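Long-range contact in cupin type-2 domain-containing protein (Burkholderia xenovorans, PDB 2O8Q), which is of unknown function but has a cupin-like fold and binds a nickel ion, which suggests a metal-dependent role: residues Leu67-Glu78 with Arg102-Leu113. Sequence-based numbering, arbitrary orientation. Where two conformers were deposited one is given.
Sequences LFYVLRGWVEFE and RELRHSDDLEVL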
ATOM      1  N   LEU A  67       9.516  -1.352   7.272  1.00 17.85           N
ATOM      2  CA  LEU A  67      10.778  -2.072   7.077  1.00 17.40           C
ATOM      3  C   LEU A  67      11.956  -1.252   7.523  1.00 18.47           C
ATOM      4  O   LEU A  67      12.009  -0.055   7.225  1.00 18.69           O
ATOM      5  CB  LEU A  67      10.988  -2.359   5.571  1.00 18.25           C
ATOM      6  CG  LEU A  67      12.223  -3.156   5.131  1.00 19.40           C
ATOM      7  CD1 LEU A  67      12.304  -4.581   5.708  1.00 19.80           C
ATOM      8  CD2 LEU A  67      12.289  -3.223   3.584  1.00 20.04           C
ATOM      9  N   PHE A  68      12.912  -1.875   8.226  1.00 18.21           N
ATOM     10  CA  PHE A  68      14.179  -1.243   8.583  1.00 18.78           C
ATOM     11  C   PHE A  68      15.306  -1.976   7.871  1.00 19.42           C
ATOM     12  O   PHE A  68      15.300  -3.227   7.785  1.00 19.53           O
ATOM     13  CB  PHE A  68      14.438  -1.373  10.087  1.00 17.44           C
ATOM     14  CG  PHE A  68      13.461  -0.568  10.889  1.00 19.93           C
ATOM     15  CD1 PHE A  68      13.650   0.797  11.090  1.00 22.74           C
ATOM     16  CD2 PHE A  68      12.274  -1.120  11.295  1.00 23.07           C
ATOM     17  CE1 PHE A  68      12.708   1.546  11.760  1.00 25.19           C
ATOM     18  CE2 PHE A  68      11.353  -0.353  11.957  1.00 23.77           C
ATOM     19  CZ  PHE A  68      11.551   0.962  12.176  1.00 24.70           C
ATOM     20  N   TYR A  69      16.252  -1.186   7.374  1.00 18.97           N
ATOM     21  CA  TYR A  69      17.498  -1.712   6.768  1.00 18.42           C
ATOM     22  C   TYR A  69      18.669  -0.992   7.412  1.00 19.68           C
ATOM     23  O   TYR A  69      18.805   0.180   7.299  1.00 18.42           O
ATOM     24  CB  TYR A  69      17.507  -1.547   5.243  1.00 19.72           C
ATOM     25  CG  TYR A  69      18.646  -2.269   4.557  1.00 17.46           C
ATOM     26  CD1 TYR A  69      19.891  -1.671   4.491  1.00 19.50           C
ATOM     27  CD2 TYR A  69      18.495  -3.551   4.061  1.00 19.17           C
ATOM     28  CE1 TYR A  69      20.945  -2.339   3.893  1.00 18.28           C
ATOM     29  CE2 TYR A  69      19.526  -4.206   3.455  1.00 18.50           C
ATOM     30  CZ  TYR A  69      20.757  -3.612   3.377  1.00 18.40           C
ATOM     31  OH  TYR A  69      21.820  -4.284   2.781  1.00 18.65           O
ATOM     32  N   VAL A  70      19.515  -1.735   8.110  1.00 18.71           N
ATOM     33  CA  VAL A  70      20.639  -1.136   8.829  1.00 18.00           C
ATOM     34  C   VAL A  70      21.783  -0.795   7.887  1.00 18.96           C
ATOM     35  O   VAL A  70      22.299  -1.642   7.154  1.00 18.91           O
ATOM     36  CB  VAL A  70      21.124  -2.027   9.980  1.00 18.73           C
ATOM     37  CG1 VAL A  70      22.294  -1.324  10.702  1.00 19.26           C
ATOM     38  CG2 VAL A  70      19.970  -2.317  10.932  1.00 19.93           C
ATOM     39  N   LEU A  71      22.193   0.486   7.927  1.00 20.30           N
ATOM     40  CA  LEU A  71      23.241   1.004   7.027  1.00 20.14           C
ATOM     41  C   LEU A  71      24.624   1.009   7.697  1.00 19.28           C
ATOM     42  O   LEU A  71      25.654   0.931   7.029  1.00 21.62           O
ATOM     43  CB  LEU A  71      22.854   2.422   6.583  1.00 18.92           C
ATOM     44  CG  LEU A  71      21.527   2.534   5.822  1.00 21.00           C
ATOM     45  CD1 LEU A  71      21.119   4.009   5.682  1.00 20.61           C
ATOM     46  CD2 LEU A  71      21.620   1.819   4.466  1.00 23.05           C
ATOM     47  N   ARG A  72      24.642   1.181   9.026  1.00 19.28           N
ATOM     48  CA  ARG A  72      25.889   1.321   9.810  1.00 18.94           C
ATOM     49  C   ARG A  72      25.565   1.002  11.254  1.00 19.56           C
ATOM     50  O   ARG A  72      24.475   1.254  11.725  1.00 21.23           O
ATOM     51  CB  ARG A  72      26.413   2.752   9.713  1.00 20.39           C
ATOM     52  CG  ARG A  72      27.805   2.963  10.309  1.00 26.66           C
ATOM     53  CD  ARG A  72      28.259   4.457  10.221  1.00 29.39           C
ATOM     54  NE  ARG A  72      27.308   5.348  10.912  1.00 42.94           N
ATOM     55  CZ  ARG A  72      27.632   6.453  11.589  1.00 51.65           C
ATOM     56  NH1 ARG A  72      28.912   6.833  11.697  1.00 60.12           N
ATOM     57  NH2 ARG A  72      26.672   7.179  12.181  1.00 41.96           N
ATOM     58  N   GLY A  73      26.527   0.391  11.935  1.00 20.15           N
ATOM     59  CA  GLY A  73      26.375   0.125  13.348  1.00 18.64           C
ATOM     60  C   GLY A  73      25.526  -1.084  13.585  1.00 19.47           C
ATOM     61  O   GLY A  73      25.444  -1.998  12.745  1.00 20.70           O
ATOM     62  N   TRP A  74      24.913  -1.129  14.768  1.00 18.83           N
ATOM     63  CA  TRP A  74      24.061  -2.249  15.111  1.00 18.70           C
ATOM     64  C   TRP A  74      22.945  -1.798  16.028  1.00 18.57           C
ATOM     65  O   TRP A  74      23.020  -0.769  16.657  1.00 19.09           O
ATOM     66  CB  TRP A  74      24.899  -3.368  15.761  1.00 19.16           C
ATOM     67  CG  TRP A  74      25.606  -3.005  17.048  1.00 19.05           C
ATOM     68  CD1 TRP A  74      26.941  -2.725  17.194  1.00 20.36           C
ATOM     69  CD2 TRP A  74      25.029  -2.869  18.377  1.00 17.80           C
ATOM     70  NE1 TRP A  74      27.228  -2.416  18.505  1.00 20.98           N
ATOM     71  CE2 TRP A  74      26.085  -2.502  19.249  1.00 18.57           C
ATOM     72  CE3 TRP A  74      23.739  -3.033  18.917  1.00 20.84           C
ATOM     73  CZ2 TRP A  74      25.874  -2.260  20.594  1.00 16.83           C
ATOM     74  CZ3 TRP A  74      23.545  -2.793  20.262  1.00 17.74           C
ATOM     75  CH2 TRP A  74      24.600  -2.426  21.073  1.00 17.90           C
ATOM     76  N   VAL A  75      21.859  -2.555  16.025  1.00 18.51           N
ATOM     77  CA  VAL A  75      20.715  -2.239  16.875  1.00 19.10           C
ATOM     78  C   VAL A  75      20.054  -3.566  17.248  1.00 19.07           C
ATOM     79  O   VAL A  75      19.992  -4.492  16.432  1.00 19.73           O
ATOM     80  CB  VAL A  75      19.704  -1.336  16.143  1.00 21.32           C
ATOM     81  CG1 VAL A  75      19.243  -1.946  14.797  1.00 20.87           C
ATOM     82  CG2 VAL A  75      18.522  -0.980  17.028  1.00 18.57           C
ATOM     83  N   GLU A  76      19.595  -3.678  18.503  1.00 15.75           N
ATOM     84  CA  GLU A  76      18.895  -4.879  18.989  1.00 17.09           C
ATOM     85  C   GLU A  76      17.448  -4.485  19.300  1.00 18.12           C
ATOM     86  O   GLU A  76      17.169  -3.564  20.087  1.00 19.18           O
ATOM     87  CB  GLU A  76      19.587  -5.424  20.244  1.00 16.94           C
ATOM     88  CG  GLU A  76      19.064  -6.769  20.694  1.00 18.84           C
ATOM     89  CD  GLU A  76      19.795  -7.344  21.859  1.00 22.72           C
ATOM     90  OE1 GLU A  76      20.051  -6.585  22.814  1.00 20.48           O
ATOM     91  OE2 GLU A  76      20.133  -8.561  21.818  1.00 25.67           O
ATOM     92  N   PHE A  77      16.537  -5.223  18.653  1.00 19.20           N
ATOM     93  CA  PHE A  77      15.111  -5.091  18.837  1.00 20.59           C
ATOM     94  C   PHE A  77      14.604  -6.319  19.563  1.00 18.66           C
ATOM     95  O   PHE A  77      15.295  -7.351  19.711  1.00 21.27           O
ATOM     96  CB  PHE A  77      14.435  -5.069  17.465  1.00 18.97           C
ATOM     97  CG  PHE A  77      14.770  -3.848  16.625  1.00 21.09           C
ATOM     98  CD1 PHE A  77      14.590  -2.586  17.142  1.00 24.03           C
ATOM     99  CD2 PHE A  77      15.174  -3.983  15.303  1.00 29.77           C
ATOM    100  CE1 PHE A  77      14.869  -1.451  16.366  1.00 27.58           C
ATOM    101  CE2 PHE A  77      15.409  -2.856  14.507  1.00 29.95           C
ATOM    102  CZ  PHE A  77      15.264  -1.606  15.027  1.00 26.00           C
ATOM    103  N   GLU A  78      13.401  -6.227  20.121  1.00 17.09           N
ATOM    104  CA  GLU A  78      12.734  -7.375  20.696  1.00 17.64           C
ATOM    105  C   GLU A  78      11.294  -7.352  20.213  1.00 17.76           C
ATOM    106  O   GLU A  78      10.657  -6.308  20.211  1.00 19.76           O
ATOM    107  CB  GLU A  78      12.782  -7.398  22.232  1.00 19.02           C
ATOM    108  CG  GLU A  78      12.314  -8.700  22.801  1.00 19.83           C
ATOM    109  CD  GLU A  78      12.260  -8.731  24.325  1.00 23.62           C
ATOM    110  OE1 GLU A  78      12.708  -7.749  24.963  1.00 20.93           O
ATOM    111  OE2 GLU A  78      11.778  -9.753  24.875  1.00 27.64           O
ATOM    112  N   ARG A 102      10.047  -3.521  20.905  1.00 20.68           N
ATOM    113  CA  ARG A 102      10.776  -2.471  21.590  1.00 20.30           C
ATOM    114  C   ARG A 102      12.219  -2.520  21.090  1.00 18.36           C
ATOM    115  O   ARG A 102      12.621  -3.518  20.480  1.00 21.22           O
ATOM    116  CB  ARG A 102      10.667  -2.623  23.118  1.00 20.93           C
ATOM    117  CG  ARG A 102      11.241  -3.904  23.682  1.00 16.51           C
ATOM    118  CD  ARG A 102      11.169  -3.951  25.195  1.00 20.44           C
ATOM    119  NE  ARG A 102      11.625  -5.215  25.760  1.00 22.99           N
ATOM    120  CZ  ARG A 102      11.805  -5.406  27.066  1.00 28.18           C
ATOM    121  NH1 ARG A 102      11.567  -4.399  27.906  1.00 28.00           N
ATOM    122  NH2 ARG A 102      12.210  -6.588  27.534  1.00 29.49           N
ATOM    123  N   GLU A 103      12.942  -1.424  21.319  1.00 19.68           N
ATOM    124  CA  GLU A 103      14.372  -1.351  20.988  1.00 21.37           C
ATOM    125  C   GLU A 103      15.153  -1.473  22.270  1.00 21.48           C
ATOM    126  O   GLU A 103      14.914  -0.715  23.203  1.00 22.96           O
ATOM    127  CB  GLU A 103      14.754  -0.032  20.328  1.00 24.56           C
ATOM    128  CG  GLU A 103      16.185  -0.044  19.812  1.00 27.91           C
ATOM    129  CD  GLU A 103      17.020   1.093  20.387  1.00 39.19           C
ATOM    130  OE1 GLU A 103      16.480   2.209  20.625  1.00 38.00           O
ATOM    131  OE2 GLU A 103      18.222   0.853  20.616  1.00 40.26           O
ATOM    132  N   LEU A 104      16.048  -2.463  22.323  1.00 19.82           N
ATOM    133  CA  LEU A 104      16.790  -2.740  23.548  1.00 17.95           C
ATOM    134  C   LEU A 104      18.047  -1.909  23.723  1.00 17.46           C
ATOM    135  O   LEU A 104      18.370  -1.482  24.828  1.00 20.36           O
ATOM    136  CB  LEU A 104      17.142  -4.206  23.612  1.00 20.09           C
ATOM    137  CG  LEU A 104      15.974  -5.195  23.657  1.00 20.99           C
ATOM    138  CD1 LEU A 104      16.478  -6.657  23.813  1.00 17.66           C
ATOM    139  CD2 LEU A 104      15.041  -4.872  24.831  1.00 26.67           C
ATOM    140  N   ARG A 105      18.766  -1.684  22.631  1.00 17.77           N
ATOM    141  CA  ARG A 105      20.040  -0.971  22.682  1.00 17.10           C
ATOM    142  C   ARG A 105      20.538  -0.794  21.279  1.00 17.53           C
ATOM    143  O   ARG A 105      20.118  -1.528  20.377  1.00 19.03           O
ATOM    144  CB  ARG A 105      21.081  -1.759  23.514  1.00 16.37           C
ATOM    145  CG  ARG A 105      21.172  -3.270  23.230  1.00 19.83           C
ATOM    146  CD  ARG A 105      22.130  -4.020  24.130  1.00 16.67           C
ATOM    147  NE  ARG A 105      21.833  -3.911  25.550  1.00 15.86           N
ATOM    148  CZ  ARG A 105      20.929  -4.647  26.191  1.00 17.01           C
ATOM    149  NH1 ARG A 105      20.209  -5.532  25.520  1.00 18.10           N
ATOM    150  NH2 ARG A 105      20.753  -4.516  27.492  1.00 16.99           N
ATOM    151  N   HIS A 106      21.473   0.138  21.094  1.00 18.28           N
ATOM    152  CA  HIS A 106      22.100   0.348  19.784  1.00 18.39           C
ATOM    153  C   HIS A 106      23.491   0.941  19.916  1.00 17.78           C
ATOM    154  O   HIS A 106      23.870   1.493  20.939  1.00 20.43           O
ATOM    155  CB  HIS A 106      21.234   1.235  18.888  1.00 19.81           C
ATOM    156  CG  HIS A 106      20.979   2.563  19.484  1.00 19.85           C
ATOM    157  ND1 HIS A 106      19.872   2.804  20.268  1.00 22.32           N
ATOM    158  CD2 HIS A 106      21.697   3.718  19.465  1.00 23.30           C
ATOM    159  CE1 HIS A 106      19.919   4.057  20.702  1.00 23.66           C
ATOM    160  NE2 HIS A 106      21.010   4.633  20.224  1.00 25.23           N
ATOM    161  N   SER A 107      24.233   0.849  18.821  1.00 18.22           N
ATOM    162  CA  SER A 107      25.543   1.428  18.754  1.00 18.79           C
ATOM    163  C   SER A 107      25.495   2.972  18.566  1.00 17.28           C
ATOM    164  O   SER A 107      24.521   3.526  18.084  1.00 19.90           O
ATOM    165  CB  SER A 107      26.340   0.788  17.619  1.00 18.72           C
ATOM    166  OG  SER A 107      25.852   1.193  16.354  1.00 19.90           O
ATOM    167  N   ASP A 108      26.604   3.627  18.974  1.00 19.55           N
ATOM    168  CA  ASP A 108      26.699   5.067  18.846  1.00 21.61           C
ATOM    169  C   ASP A 108      26.684   5.523  17.418  1.00 21.92           C
ATOM    170  O   ASP A 108      26.341   6.676  17.165  1.00 25.60           O
ATOM    171  CB  ASP A 108      28.005   5.592  19.439  1.00 22.31           C
ATOM    172  CG  ASP A 108      28.000   5.601  20.922  1.00 34.66           C
ATOM    173  OD1 ASP A 108      26.886   5.559  21.527  1.00 32.43           O
ATOM    174  OD2 ASP A 108      29.134   5.689  21.471  1.00 33.75           O
ATOM    175  N   ASP A 109      27.112   4.644  16.506  1.00 19.38           N
ATOM    176  CA  ASP A 109      27.164   4.948  15.085  1.00 19.07           C
ATOM    177  C   ASP A 109      25.978   4.366  14.298  1.00 21.46           C
ATOM    178  O   ASP A 109      26.019   4.322  13.071  1.00 20.84           O
ATOM    179  CB  ASP A 109      28.480   4.494  14.488  1.00 19.38           C
ATOM    180  CG  ASP A 109      28.667   3.009  14.515  1.00 25.30           C
ATOM    181  OD1 ASP A 109      28.016   2.304  15.314  1.00 22.30           O
ATOM    182  OD2 ASP A 109      29.472   2.527  13.707  1.00 28.49           O
ATOM    183  N   LEU A 110      24.936   3.911  14.972  1.00 19.28           N
ATOM    184  CA  LEU A 110      23.807   3.361  14.228  1.00 18.27           C
ATOM    185  C   LEU A 110      23.261   4.335  13.164  1.00 19.64           C
ATOM    186  O   LEU A 110      22.992   5.508  13.458  1.00 20.05           O
ATOM    187  CB  LEU A 110      22.641   2.996  15.152  1.00 19.41           C
ATOM    188  CG  LEU A 110      21.335   2.511  14.494  1.00 18.39           C
ATOM    189  CD1 LEU A 110      21.591   1.133  13.894  1.00 18.53           C
ATOM    190  CD2 LEU A 110      20.176   2.548  15.503  1.00 19.38           C
ATOM    191  N   GLU A 111      23.060   3.806  11.960  0.50 19.48           N
ATOM    192  CA  GLU A 111      22.305   4.490  10.896  0.50 20.71           C
ATOM    193  C   GLU A 111      21.391   3.461  10.254  0.50 18.53           C
ATOM    194  O   GLU A 111      21.878   2.420   9.828  0.50 19.20           O
ATOM    195  CB  GLU A 111      23.278   5.052   9.861  0.50 23.12           C
ATOM    196  CG  GLU A 111      22.647   6.028   8.873  0.50 25.80           C
ATOM    197  CD  GLU A 111      23.661   6.640   7.918  0.50 29.05           C
ATOM    198  OE1 GLU A 111      24.724   6.016   7.702  0.50 42.80           O
ATOM    199  OE2 GLU A 111      23.392   7.731   7.382  0.50 32.42           O
ATOM    200  N   VAL A 112      20.091   3.744  10.172  1.00 18.93           N
ATOM    201  CA  VAL A 112      19.122   2.776   9.705  1.00 19.00           C
ATOM    202  C   VAL A 112      18.116   3.486   8.820  1.00 21.62           C
ATOM    203  O   VAL A 112      17.606   4.550   9.183  1.00 22.35           O
ATOM    204  CB  VAL A 112      18.475   2.009  10.912  1.00 21.52           C
ATOM    205  CG1 VAL A 112      17.792   2.948  11.870  1.00 27.37           C
ATOM    206  CG2 VAL A 112      17.533   0.894  10.412  1.00 24.11           C
ATOM    207  N   LEU A 113      17.782   2.879   7.700  1.00 18.86           N
ATOM    208  CA  LEU A 113      16.729   3.378   6.831  1.00 18.81           C
ATOM    209  C   LEU A 113      15.410   2.721   7.250  1.00 19.57           C
ATOM    210  O   LEU A 113      15.317   1.517   7.428  1.00 19.86           O
ATOM    211  CB  LEU A 113      17.048   2.988   5.389  1.00 18.33           C
ATOM    212  CG  LEU A 113      16.043   3.369   4.300  1.00 18.39           C
ATOM    213  CD1 LEU A 113      15.922   4.902   4.101  1.00 20.24           C
ATOM    214  CD2 LEU A 113      16.397   2.631   2.941  1.00 19.95           C
TER
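V70, V75, L110 and V112 close the inner side of this contact, where aliphatic side chains pack against one another. L110 lays CD1 3.8 Å from V75 CB and also reaches V70 CG1, the two side chains crossing at about a right angle, while V70 CG2 abuts V112 CG2. F68, whose side chain lies about 6 Å from the bound nickel, takes V112 CG2 at its ring edge. Two antiparallel ladders run through this region, one from each sheet of the cupin β-sandwich, and the chain passes between them at G73 and at the S107–L110 type I turn. Each ladder carries a classic bulge: E111 O accepts from both L71 N (2.7 Å) and R72 N, and E76 O takes L104 N while E76 N gives to R105 O, two residues opposite one. At the turn, S107 OG accepts a hydrogen bond from W74 N at 3.0 Å and donates to D109 OD1 at 2.6 Å; S107 CB sits 3.5 Å from the centroid of the W74 five-membered ring, over its face, a CH-pi contact. The side bearing E76, E78, R102, R105 and R72 is charged and more open to solvent. R105 NH1 makes a salt bridge to E76 OE1, which lies in the guanidinium plane; in a second, R102 grips E78 OE1 side-on through NE and NH2, both at 2.9 Å. Bent at chi3 (58°), exposed R72 lays its guanidinium face over D109 CB.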